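Local coordinates for protein SusD homolog (Bacteroides thetaiotaomicron, PDB 3EHM) that probably binds mucin O-glycans at the cell surface of a gut symbiont, as a SusD-like protein helping to capture host glycans for use, at residues D85-M88 / N89-Y92; I131-L134 / R135-D138; M502-I505 / P506-G510; G512-G515 / A516-L519. One frame throughout, in Å; residues are numbered along the deposited sequence.

How the contacts relate
All four contacts are local ones, made within continuous runs of chain, and each illustrates how a different piece of backbone is held: two stretches of regular helix, a short helix with its end, and a turn. Contact 1 opens helix 85-110 and contact 2 lies near the end of the next helix, 116-140; their centres are about 16 Å apart and their nearest atoms about 7 Å. Contacts 3 and 4 follow one another late in the chain, centres about 11 Å apart, and touch where Leu-509 CD2 meets Leu-519 CD2 at 4.1 Å. Leu-519 also links contact 4 to contact 2, its CD1 lying 3.2 Å from Asp-138 O.

Contact 1 (D85-M88 / N89-Y92); sequences DSRM and NYAY
The first turns of helix 85-110 bring Arg-87 and Tyr-90 together, three residues apart. Their side chains run alongside each other in the same direction. Tyr-90 CD2 sits 3.6 Å above one face of the guanidinium, displaced toward its rim, and Arg-87 NH1 comes within 3.6 Å of Tyr-90 CE2. The two planes are 63° apart, so this is no parallel stack. Arg-87 reaches the ring because its chain bends at both chi2 (-61°) and chi3 (-67°), while Tyr-90 has CG anti to its backbone N. The polar ends are engaged elsewhere: Arg-87 NH2 forms a salt bridge with Glu-78, and Tyr-90 OH bonds to Asp-51 on helix 47-57. With an alanine at Arg-87, Glu-78 would probably lose its charged mate and the flank of the Tyr-90 ring its cover. On the exposed side a water donates to Ser-86 O at 2.6 Å and to Asn-89 OD1 at 3.0 Å. Along the backbone, Asn-89 N bonds to Asp-85 O at 3.0 Å, and Tyr-92 N to Met-88 O at 2.9 Å. Such i to i+4 bonds are those of a regular alpha-helix, here in its opening turns, where Thr-84 OG1 accepts from Arg-87 N.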
loop_
_atom_site.group_PDB
_atom_site.type_symbol
_atom_site.label_atom_id
_atom_site.label_comp_id
_atom_site.label_asym_id
_atom_site.label_seq_id
_atom_site.Cartn_x
_atom_site.Cartn_y
_atom_site.Cartn_z
ATOM N N ASP A 85 -10.323 11.702 -16.754
ATOM C CA ASP A 85 -10.763 10.502 -17.446
ATOM C C ASP A 85 -9.568 9.639 -17.862
ATOM O O ASP A 85 -9.550 8.432 -17.622
ATOM C CB ASP A 85 -11.575 10.887 -18.686
ATOM C CG ASP A 85 -12.507 9.781 -19.135
ATOM O OD1 ASP A 85 -13.599 9.647 -18.544
ATOM O OD2 ASP A 85 -12.141 9.040 -20.069
ATOM N N SER A 86 -8.566 10.261 -18.476
ATOM C CA SER A 86 -7.390 9.523 -18.926
ATOM C C SER A 86 -6.598 8.886 -17.783
ATOM O O SER A 86 -6.200 7.730 -17.881
ATOM C CB SER A 86 -6.462 10.432 -19.737
ATOM O OG SER A 86 -6.010 11.515 -18.950
ATOM N N ARG A 87 -6.378 9.627 -16.699
ATOM C CA ARG A 87 -5.614 9.083 -15.575
ATOM C C ARG A 87 -6.359 8.020 -14.763
ATOM O O ARG A 87 -5.734 7.109 -14.217
ATOM C CB ARG A 87 -5.144 10.212 -14.651
ATOM C CG ARG A 87 -4.159 11.181 -15.311
ATOM C CD ARG A 87 -2.867 10.492 -15.772
ATOM N NE ARG A 87 -2.056 10.008 -14.658
ATOM C CZ ARG A 87 -0.825 9.519 -14.781
ATOM N NH1 ARG A 87 -0.251 9.446 -15.976
ATOM N NH2 ARG A 87 -0.167 9.101 -13.706
HETATM N N MSE A 88 -7.683 8.136 -14.672
HETATM C CA MSE A 88 -8.475 7.159 -13.929
HETATM C C MSE A 88 -8.627 5.887 -14.756
HETATM O O MSE A 88 -8.714 4.783 -14.215
HETATM C CB MSE A 88 -9.848 7.733 -13.570
HETATM C CG MSE A 88 -9.788 8.779 -12.472
HETATM SE SE MSE A 88 -8.942 8.085 -10.852
HETATM C CE MSE A 88 -7.149 8.775 -11.105
ATOM N N ASN A 89 -8.671 6.042 -16.072
ATOM C CA ASN A 89 -8.756 4.889 -16.957
ATOM C C ASN A 89 -7.416 4.164 -16.825
ATOM O O ASN A 89 -7.345 2.929 -16.805
ATOM C CB ASN A 89 -8.963 5.351 -18.397
ATOM C CG ASN A 89 -8.762 4.239 -19.397
ATOM O OD1 ASN A 89 -7.836 4.280 -20.213
ATOM N ND2 ASN A 89 -9.621 3.231 -19.342
ATOM N N TYR A 90 -6.356 4.955 -16.718
ATOM C CA TYR A 90 -5.000 4.438 -16.579
ATOM C C TYR A 90 -4.899 3.670 -15.259
ATOM O O TYR A 90 -4.322 2.584 -15.205
ATOM C CB TYR A 90 -4.018 5.611 -16.612
ATOM C CG TYR A 90 -2.546 5.254 -16.642
ATOM C CD1 TYR A 90 -2.074 4.176 -17.391
ATOM C CD2 TYR A 90 -1.615 6.055 -15.983
ATOM C CE1 TYR A 90 -0.700 3.907 -17.487
ATOM C CE2 TYR A 90 -0.250 5.803 -16.073
ATOM C CZ TYR A 90 0.204 4.732 -16.826
ATOM O OH TYR A 90 1.562 4.510 -16.924
ATOM N N ALA A 91 -5.488 4.234 -14.206
ATOM C CA ALA A 91 -5.478 3.614 -12.886
ATOM C C ALA A 91 -6.248 2.295 -12.895
ATOM O O ALA A 91 -5.820 1.313 -12.292
ATOM C CB ALA A 91 -6.086 4.565 -11.861
ATOM N N TYR A 92 -7.388 2.278 -13.577
ATOM C CA TYR A 92 -8.186 1.060 -13.658
ATOM C C TYR A 92 -7.348 -0.032 -14.320
ATOM O O TYR A 92 -7.425 -1.201 -13.946
ATOM C CB TYR A 92 -9.456 1.302 -14.476
ATOM C CG TYR A 92 -10.467 0.178 -14.382
ATOM C CD1 TYR A 92 -11.253 0.014 -13.244
ATOM C CD2 TYR A 92 -10.651 -0.707 -15.441
ATOM C CE1 TYR A 92 -12.205 -1.006 -13.166
ATOM C CE2 TYR A 92 -11.599 -1.729 -15.374
ATOM C CZ TYR A 92 -12.373 -1.872 -14.236
ATOM O OH TYR A 92 -13.323 -2.873 -14.174
HETATM O O HOH W 1 -5.909 6.629 -20.240
#

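Contact 2 (I131-L134 / R135-D138); sequences IAWL and RATD
Leu-134 and Asp-138, one helical turn apart in helix 116-140, form the closely packed flank of this contact. Leu-134 CD1 lies 3.4 Å from Asp-138 OD2, the two side chains meeting at a slant. With CG anti to its carbonyl carbon (chi1 -70°), Asp-138 folds its carboxylate back along the helix, and OD2 comes to 3.0 Å from Leu-134 O. Both of these oxygens are acceptors and no bond joins them; the closeness is probably tolerated because OD2 is drawn into a salt bridge with Arg-214, while OD1 accepts from Tyr-164 OH and Trp-521 NE1. Leu-134 O takes the Asp-138 N-H at 3.0 Å instead. Thr-137 adds its methyl CG2, 3.2 Å from Leu-134 O, while OG1 turns to Gly-141 O. Its own N-H meets Trp-133 O at 2.9 Å in an almost straight bond of 172°.

The Arg-135 flank is looser. Ala-132 O receives Ala-136 N at 3.2 Å and a weak bond from Arg-135 N, and a water lies 2.7 Å from Ala-132 O, probably donating to it. That water lies in the guanidinium plane, at its edge, but the bond from Arg-135 NE is long and weak, and the firm partner of this side chain is Asp-56. All eight residues are buried, so the looser side is water-bridged and not solvent-exposed. Trp-133 stacks on Tyr-96 of helix 85-110, Ile-131 and Leu-134 face helix 197-215, Leu-134 and Thr-137 also touch helix 160-178, and Asp-56 ties in helix 47-57.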
loop_
_atom_site.group_PDB
_atom_site.type_symbol
_atom_site.label_atom_id
_atom_site.label_comp_id
_atom_site.label_asym_id
_atom_site.label_seq_id
_atom_site.Cartn_x
_atom_site.Cartn_y
_atom_site.Cartn_z
ATOM N N ILE A 131 -4.374 -10.486 -4.467
ATOM C CA ILE A 131 -3.516 -9.495 -3.822
ATOM C C ILE A 131 -3.622 -8.213 -4.643
ATOM O O ILE A 131 -3.670 -7.110 -4.102
ATOM C CB ILE A 131 -2.043 -9.925 -3.800
ATOM C CG1 ILE A 131 -1.872 -11.162 -2.924
ATOM C CG2 ILE A 131 -1.180 -8.783 -3.257
ATOM C CD1 ILE A 131 -0.471 -11.736 -2.972
ATOM N N ALA A 132 -3.668 -8.369 -5.960
ATOM C CA ALA A 132 -3.769 -7.220 -6.852
ATOM C C ALA A 132 -5.142 -6.556 -6.759
ATOM O O ALA A 132 -5.242 -5.332 -6.664
ATOM C CB ALA A 132 -3.495 -7.649 -8.287
ATOM N N TRP A 133 -6.201 -7.357 -6.773
ATOM C CA TRP A 133 -7.543 -6.792 -6.712
ATOM C C TRP A 133 -7.940 -6.278 -5.339
ATOM O O TRP A 133 -8.934 -5.564 -5.211
ATOM C CB TRP A 133 -8.566 -7.790 -7.253
ATOM C CG TRP A 133 -8.441 -7.972 -8.738
ATOM C CD1 TRP A 133 -7.550 -7.345 -9.572
ATOM C CD2 TRP A 133 -9.236 -8.821 -9.571
ATOM N NE1 TRP A 133 -7.748 -7.751 -10.869
ATOM C CE2 TRP A 133 -8.775 -8.658 -10.899
ATOM C CE3 TRP A 133 -10.296 -9.703 -9.326
ATOM C CZ2 TRP A 133 -9.338 -9.346 -11.979
ATOM C CZ3 TRP A 133 -10.857 -10.388 -10.400
ATOM C CH2 TRP A 133 -10.375 -10.204 -11.710
ATOM N N LEU A 134 -7.169 -6.634 -4.314
ATOM C CA LEU A 134 -7.431 -6.119 -2.978
ATOM C C LEU A 134 -7.075 -4.634 -3.079
ATOM O O LEU A 134 -7.740 -3.779 -2.498
ATOM C CB LEU A 134 -6.545 -6.804 -1.933
ATOM C CG LEU A 134 -6.595 -6.192 -0.523
ATOM C CD1 LEU A 134 -8.038 -6.138 -0.027
ATOM C CD2 LEU A 134 -5.738 -7.022 0.428
ATOM N N ARG A 135 -6.019 -4.337 -3.834
ATOM C CA ARG A 135 -5.597 -2.957 -4.049
ATOM C C ARG A 135 -6.675 -2.243 -4.862
ATOM O O ARG A 135 -7.041 -1.103 -4.570
ATOM C CB ARG A 135 -4.275 -2.912 -4.826
ATOM C CG ARG A 135 -3.046 -3.309 -4.016
ATOM C CD ARG A 135 -1.936 -3.823 -4.926
ATOM N NE ARG A 135 -1.432 -2.826 -5.871
ATOM C CZ ARG A 135 -0.569 -1.864 -5.560
ATOM N NH1 ARG A 135 -0.109 -1.754 -4.318
ATOM N NH2 ARG A 135 -0.140 -1.029 -6.497
ATOM N N ALA A 136 -7.176 -2.925 -5.888
ATOM C CA ALA A 136 -8.205 -2.360 -6.760
ATOM C C ALA A 136 -9.437 -1.917 -5.978
ATOM O O ALA A 136 -9.881 -0.773 -6.096
ATOM C CB ALA A 136 -8.602 -3.378 -7.827
ATOM N N THR A 137 -9.997 -2.815 -5.178
ATOM C CA THR A 137 -11.178 -2.452 -4.408
ATOM C C THR A 137 -10.859 -1.409 -3.343
ATOM O O THR A 137 -11.670 -0.528 -3.066
ATOM C CB THR A 137 -11.826 -3.674 -3.738
ATOM O OG1 THR A 137 -12.971 -3.245 -2.992
ATOM C CG2 THR A 137 -10.845 -4.369 -2.809
ATOM N N ASP A 138 -9.674 -1.493 -2.754
ATOM C CA ASP A 138 -9.294 -0.528 -1.726
ATOM C C ASP A 138 -9.049 0.855 -2.312
ATOM O O ASP A 138 -9.048 1.851 -1.589
ATOM C CB ASP A 138 -8.057 -1.010 -0.967
ATOM C CG ASP A 138 -8.355 -2.203 -0.080
ATOM O OD1 ASP A 138 -9.555 -2.465 0.164
ATOM O OD2 ASP A 138 -7.404 -2.870 0.381
HETATM O O HOH W 2 -3.518 -4.012 -8.323
#

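Contact 3 (M502-I505 / P506-G510); sequences MAEI and PTLLG
Glu-504 and Leu-508 meet at the start of the short helix 505-509, packing the aliphatic part of an acid against a leucine one turn on. From CB, the glutamate chain sets out with CG anti to the backbone N (chi1 156°). This carries Glu-504 CG to 3.4 Å from Leu-508 CG, and it lies almost as near to CD1. Beyond it the chain is extended: CD is 3.9 Å from Leu-508 CD1, and OE2 passes 3.7 Å from CD2, while OE1 leads off to a salt bridge with Lys-156. The methylene thus covers the leucine while the charge finds its mate outside. With an alanine at Glu-504, Lys-156 would probably be left without this partner and one side of Leu-508 would be uncovered.

On the buried side Ile-505 CG2 touches Leu-509 CD1 at 3.6 Å, and Tyr-496 and Phe-157 also press on the isoleucine. Leu-508 N bonds to Glu-504 O at 3.0 Å, and Leu-509 N reaches Ile-505 O at 2.8 Å, nearly in line with the C=O bond. A water joins Ala-503 O to Thr-507 OG1 along the exposed side. The helix stops at Gly-510, where phi turns positive (79°); with Gly-511 N bonded back to Pro-506 O and a weak bond from Gly-510 N to Thr-507 O, this is a Schellman motif, a typical C-terminal end of a helix, with Gly-510 as its C-prime residue.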
loop_
_atom_site.group_PDB
_atom_site.type_symbol
_atom_site.label_atom_id
_atom_site.label_comp_id
_atom_site.label_asym_id
_atom_site.label_seq_id
_atom_site.Cartn_x
_atom_site.Cartn_y
_atom_site.Cartn_z
HETATM N N MSE A 502 -22.229 -0.212 -14.930
HETATM C CA MSE A 502 -21.536 0.742 -14.074
HETATM C C MSE A 502 -22.465 1.818 -13.531
HETATM O O MSE A 502 -22.138 2.492 -12.559
HETATM C CB MSE A 502 -20.376 1.389 -14.834
HETATM C CG MSE A 502 -19.241 0.416 -15.125
HETATM SE SE MSE A 502 -17.673 1.263 -15.859
HETATM C CE MSE A 502 -16.830 1.764 -14.187
ATOM N N ALA A 503 -23.630 1.970 -14.155
ATOM C CA ALA A 503 -24.595 2.975 -13.720
ATOM C C ALA A 503 -24.988 2.756 -12.262
ATOM O O ALA A 503 -25.475 3.660 -11.591
ATOM C CB ALA A 503 -25.837 2.918 -14.610
ATOM N N GLU A 504 -24.764 1.540 -11.782
ATOM C CA GLU A 504 -25.096 1.157 -10.417
ATOM C C GLU A 504 -24.029 1.539 -9.379
ATOM O O GLU A 504 -24.286 1.492 -8.175
ATOM C CB GLU A 504 -25.350 -0.355 -10.398
ATOM C CG GLU A 504 -25.164 -1.043 -9.069
ATOM C CD GLU A 504 -25.486 -2.523 -9.139
ATOM O OE1 GLU A 504 -24.950 -3.219 -10.036
ATOM O OE2 GLU A 504 -26.276 -2.988 -8.288
ATOM N N ILE A 505 -22.849 1.936 -9.848
ATOM C CA ILE A 505 -21.736 2.297 -8.964
ATOM C C ILE A 505 -22.061 3.241 -7.808
ATOM O O ILE A 505 -21.734 2.946 -6.658
ATOM C CB ILE A 505 -20.553 2.887 -9.776
ATOM C CG1 ILE A 505 -19.960 1.804 -10.677
ATOM C CG2 ILE A 505 -19.477 3.431 -8.835
ATOM C CD1 ILE A 505 -19.423 0.616 -9.924
ATOM N N PRO A 506 -22.691 4.395 -8.088
ATOM C CA PRO A 506 -23.009 5.304 -6.982
ATOM C C PRO A 506 -23.842 4.631 -5.886
ATOM O O PRO A 506 -23.637 4.887 -4.695
ATOM C CB PRO A 506 -23.755 6.438 -7.676
ATOM C CG PRO A 506 -23.077 6.500 -9.006
ATOM C CD PRO A 506 -22.983 5.033 -9.384
ATOM N N THR A 507 -24.775 3.770 -6.284
ATOM C CA THR A 507 -25.607 3.068 -5.312
ATOM C C THR A 507 -24.743 2.076 -4.524
ATOM O O THR A 507 -24.905 1.918 -3.313
ATOM C CB THR A 507 -26.757 2.300 -6.001
ATOM O OG1 THR A 507 -27.565 3.217 -6.752
ATOM C CG2 THR A 507 -27.626 1.606 -4.965
ATOM N N LEU A 508 -23.816 1.414 -5.211
ATOM C CA LEU A 508 -22.942 0.461 -4.541
ATOM C C LEU A 508 -22.014 1.186 -3.568
ATOM O O LEU A 508 -21.656 0.648 -2.523
ATOM C CB LEU A 508 -22.122 -0.320 -5.570
ATOM C CG LEU A 508 -22.941 -1.212 -6.506
ATOM C CD1 LEU A 508 -22.030 -1.826 -7.553
ATOM C CD2 LEU A 508 -23.650 -2.295 -5.708
ATOM N N LEU A 509 -21.644 2.414 -3.917
ATOM C CA LEU A 509 -20.768 3.237 -3.089
ATOM C C LEU A 509 -21.519 3.880 -1.929
ATOM O O LEU A 509 -20.944 4.123 -0.867
ATOM C CB LEU A 509 -20.135 4.348 -3.929
ATOM C CG LEU A 509 -18.943 4.054 -4.840
ATOM C CD1 LEU A 509 -18.777 5.198 -5.831
ATOM C CD2 LEU A 509 -17.674 3.872 -4.000
ATOM N N GLY A 510 -22.804 4.149 -2.134
ATOM C CA GLY A 510 -23.587 4.803 -1.103
ATOM C C GLY A 510 -23.242 6.277 -1.156
ATOM O O GLY A 510 -23.416 7.018 -0.187
HETATM O O HOH W 3 -26.435 4.109 -8.893
#

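Contact 4 (G512-G515 / A516-L519); sequences GDIG and ATKL
The backbone makes a type I beta turn from Ile-514 to Thr-517, preceded by an inverse gamma turn centred on Asp-513. Its closing bond, from Thr-517 N to Ile-514 O, is weak: 3.4 Å long, though fairly straight at 163°. Ile-514 O has a second donor in Arg-488 NH1, and Gly-515 makes a backbone bond with Glu-487, which together tie the turn to the loop that carries those residues.

The shorter bond across the contact comes from a side chain. Thr-517 OG1 donates to Gly-512 O at 2.6 Å, approaching in the carbonyl plane on a lone pair. The hydroxyl is placed for this by a chi1 of -61°, which sets OG1 opposite the carbonyl carbon of its own residue and directs it toward Gly-512. Gly-512 O also takes a weak bond from Ile-514 N at 2.8 Å, across the gamma turn, so one carbonyl serves both the tight bend and the threonine.

Ile-514 crosses Thr-517 at about a right angle. Its CG1, set between the backbone N and the carbonyl carbon (chi1 57°), approaches Thr-517 OG1 at 3.5 Å, and the chain then runs on to CD1, which rests 4.1 Å from Ala-516 CB. Ala-516 in turn touches Ala-478. The apolar contacts are thus few and light, and the hydroxyl-to-carbonyl bond spans the bend from Gly-512 to Thr-517. The whole is a surface loop built of two successive turns, an inverse gamma turn followed by a type I beta turn, with a threonine hydroxyl bridging them.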
loop_
_atom_site.group_PDB
_atom_site.type_symbol
_atom_site.label_atom_id
_atom_site.label_comp_id
_atom_site.label_asym_id
_atom_site.label_seq_id
_atom_site.Cartn_x
_atom_site.Cartn_y
_atom_site.Cartn_z
ATOM N N GLY A 512 -21.614 9.591 -4.249
ATOM C CA GLY A 512 -21.237 9.931 -5.610
ATOM C C GLY A 512 -19.902 9.324 -5.996
ATOM O O GLY A 512 -19.057 9.061 -5.133
ATOM N N ASP A 513 -19.710 9.083 -7.290
ATOM C CA ASP A 513 -18.453 8.522 -7.761
ATOM C C ASP A 513 -17.421 9.639 -7.857
ATOM O O ASP A 513 -17.060 10.090 -8.946
ATOM N N ILE A 514 -16.968 10.085 -6.693
ATOM C CA ILE A 514 -15.973 11.144 -6.587
ATOM C C ILE A 514 -14.950 10.728 -5.529
ATOM O O ILE A 514 -15.182 9.783 -4.770
ATOM C CB ILE A 514 -16.627 12.481 -6.172
ATOM C CG1 ILE A 514 -17.366 12.303 -4.845
ATOM C CG2 ILE A 514 -17.606 12.946 -7.252
ATOM C CD1 ILE A 514 -17.953 13.587 -4.297
ATOM N N GLY A 515 -13.830 11.439 -5.476
ATOM C CA GLY A 515 -12.782 11.110 -4.528
ATOM C C GLY A 515 -13.090 11.326 -3.057
ATOM O O GLY A 515 -12.400 10.777 -2.201
ATOM N N ALA A 516 -14.119 12.112 -2.753
ATOM C CA ALA A 516 -14.480 12.389 -1.364
ATOM C C ALA A 516 -15.364 11.321 -0.716
ATOM O O ALA A 516 -15.556 11.318 0.499
ATOM C CB ALA A 516 -15.166 13.752 -1.271
ATOM N N THR A 517 -15.893 10.407 -1.516
ATOM C CA THR A 517 -16.764 9.365 -0.982
ATOM C C THR A 517 -16.007 8.289 -0.202
ATOM O O THR A 517 -15.159 7.584 -0.749
ATOM C CB THR A 517 -17.574 8.719 -2.115
ATOM O OG1 THR A 517 -18.386 9.724 -2.735
ATOM C CG2 THR A 517 -18.464 7.609 -1.584
ATOM N N LYS A 518 -16.325 8.169 1.084
ATOM C CA LYS A 518 -15.673 7.192 1.947
ATOM C C LYS A 518 -16.010 5.758 1.563
ATOM O O LYS A 518 -17.157 5.434 1.248
ATOM C CB LYS A 518 -16.061 7.429 3.409
ATOM C CG LYS A 518 -15.565 8.747 3.984
ATOM C CD LYS A 518 -15.984 8.884 5.441
ATOM C CE LYS A 518 -15.553 10.221 6.024
ATOM N NZ LYS A 518 -15.854 10.284 7.478
ATOM N N LEU A 519 -15.003 4.895 1.602
ATOM C CA LEU A 519 -15.213 3.504 1.256
ATOM C C LEU A 519 -15.857 2.733 2.397
ATOM O O LEU A 519 -15.985 3.240 3.512
ATOM C CB LEU A 519 -13.893 2.866 0.817
ATOM C CG LEU A 519 -13.378 3.508 -0.480
ATOM C CD1 LEU A 519 -12.048 2.884 -0.900
ATOM C CD2 LEU A 519 -14.422 3.322 -1.578
#